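Local coordinates for protein pyruvate kinase (Pyrobaculum aerophilum, PDB 3QTG) that transfers a phosphoryl group from phosphoenolpyruvate to ADP, giving pyruvate and ATP in the last step of glycolysis, at residues Leu355-Ser358 against Arg359-Phe362. Numbering follows the deposited sequence.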
loop_
_atom_site.group_PDB
_atom_site.type_symbol
_atom_site.label_atom_id
_atom_site.label_comp_id
_atom_site.label_asym_id
_atom_site.label_seq_id
_atom_site.Cartn_x
_atom_site.Cartn_y
_atom_site.Cartn_z
ATOM N N LEU A 355 -11.952 -0.732 12.894
ATOM C CA LEU A 355 -12.692 0.525 12.923
ATOM C C LEU A 355 -14.159 0.144 12.861
ATOM O O LEU A 355 -14.622 -0.416 11.864
ATOM C CB LEU A 355 -12.310 1.417 11.730
ATOM C CG LEU A 355 -10.851 1.869 11.630
ATOM C CD1 LEU A 355 -10.527 2.394 10.243
ATOM C CD2 LEU A 355 -10.539 2.917 12.693
ATOM N N GLN A 356 -14.889 0.429 13.922
ATOM C CA GLN A 356 -16.279 0.000 13.972
ATOM C C GLN A 356 -17.271 1.164 13.967
ATOM O O GLN A 356 -18.472 0.958 13.789
ATOM C CB GLN A 356 -16.504 -0.972 15.130
ATOM C CG GLN A 356 -15.932 -2.373 14.804
ATOM C CD GLN A 356 -15.915 -3.323 15.988
ATOM O OE1 GLN A 356 -15.337 -3.018 17.039
ATOM N NE2 GLN A 356 -16.534 -4.499 15.818
ATOM N N ASN A 357 -16.760 2.387 14.126
ATOM C CA ASN A 357 -17.591 3.575 13.954
ATOM C C ASN A 357 -16.805 4.825 13.567
ATOM O O ASN A 357 -15.592 4.770 13.314
ATOM C CB ASN A 357 -18.482 3.821 15.190
ATOM C CG ASN A 357 -17.686 3.914 16.480
ATOM O OD1 ASN A 357 -16.664 4.615 16.558
ATOM N ND2 ASN A 357 -18.149 3.202 17.505
ATOM N N SER A 358 -17.522 5.941 13.520
ATOM C CA SER A 358 -16.975 7.237 13.174
ATOM C C SER A 358 -15.996 7.724 14.221
ATOM O O SER A 358 -15.010 8.368 13.900
ATOM C CB SER A 358 -18.108 8.257 13.052
ATOM O OG SER A 358 -18.381 8.477 11.696
ATOM N N ARG A 359 -16.300 7.445 15.477
ATOM C CA ARG A 359 -15.436 7.865 16.568
ATOM C C ARG A 359 -14.073 7.190 16.500
ATOM O O ARG A 359 -13.059 7.819 16.815
ATOM C CB ARG A 359 -16.117 7.649 17.914
ATOM C CG ARG A 359 -17.240 8.643 18.175
ATOM C CD ARG A 359 -18.006 8.308 19.456
ATOM N NE ARG A 359 -18.843 7.129 19.249
ATOM C CZ ARG A 359 -19.155 6.240 20.191
ATOM N NH1 ARG A 359 -18.726 6.392 21.439
ATOM N NH2 ARG A 359 -19.923 5.194 19.886
ATOM N N ASP A 360 -14.062 5.928 16.067
ATOM C CA ASP A 360 -12.827 5.181 15.819
ATOM C C ASP A 360 -11.995 5.856 14.736
ATOM O O ASP A 360 -10.805 6.046 14.931
ATOM C CB ASP A 360 -13.114 3.730 15.404
ATOM C CG ASP A 360 -13.484 2.814 16.593
ATOM O OD1 ASP A 360 -13.316 3.192 17.790
ATOM O OD2 ASP A 360 -13.959 1.689 16.303
ATOM N N ARG A 361 -12.622 6.207 13.604
ATOM C CA ARG A 361 -11.939 6.901 12.501
ATOM C C ARG A 361 -11.379 8.232 12.991
ATOM O O ARG A 361 -10.244 8.544 12.701
ATOM C CB ARG A 361 -12.853 7.100 11.283
ATOM C CG ARG A 361 -13.545 5.819 10.863
ATOM C CD ARG A 361 -14.284 5.909 9.515
ATOM N NE ARG A 361 -14.769 4.582 9.145
ATOM C CZ ARG A 361 -14.100 3.733 8.365
ATOM N NH1 ARG A 361 -12.917 4.077 7.843
ATOM N NH2 ARG A 361 -14.622 2.533 8.104
ATOM N N PHE A 362 -12.154 8.980 13.775
ATOM C CA PHE A 362 -11.666 10.232 14.378
ATOM C C PHE A 362 -10.397 10.004 15.210
ATOM O O PHE A 362 -9.383 10.699 15.012
ATOM C CB PHE A 362 -12.758 10.882 15.243
ATOM C CG PHE A 362 -12.309 12.121 16.003
ATOM C CD1 PHE A 362 -12.234 13.352 15.369
ATOM C CD2 PHE A 362 -11.998 12.049 17.355
ATOM C CE1 PHE A 362 -11.855 14.493 16.063
ATOM C CE2 PHE A 362 -11.615 13.168 18.066
ATOM C CZ PHE A 362 -11.538 14.410 17.414
#
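N357 is the N-cap of helix 358-373, its side chain accepting from D360 N in a local contact where the loop from helix 331-343 enters the C-terminal alpha/beta domain of pyruvate kinase. N357 OD1 lies 3.0 Å from D360 N, with the D360 N-H nearly along the C=O axis of the side chain. The N357 CG sits between the backbone N and the carbonyl carbon (chi1 55°), which folds the carboxamide back toward the first turn. Regular helix bonding sets in just behind the cap: F362 N donates to S358 O at 2.9 Å, whereas the preceding bond, R361 N to N357 O, is weak at 3.3 Å.

D360 answers from the helix side. D360 OD2 accepts the N-H of Q356 N at 2.8 Å through its anti lone pair, in an almost straight bond (169°) that ties the residue just before the N-cap to the first turn, alongside the capping bond of N357. The other carboxylate oxygen, OD1, forms salt bridges with R389 and K392, and the buried acid thereby links the helix start to the end of helix 385-391. These cations, together with the helix N-terminus, would be expected to favour its charged form. F362 points away from the cap, meets H455 edge-to-face and packs on V459 of a second subunit, bringing the same turn to a subunit interface. L355 runs alongside D360 in the opposite sense, with CD2 3.8 Å from D360 CB, and its other methyl, CD1, lies over one face of the R361 guanidinium, 3.8 Å from R361 NH1.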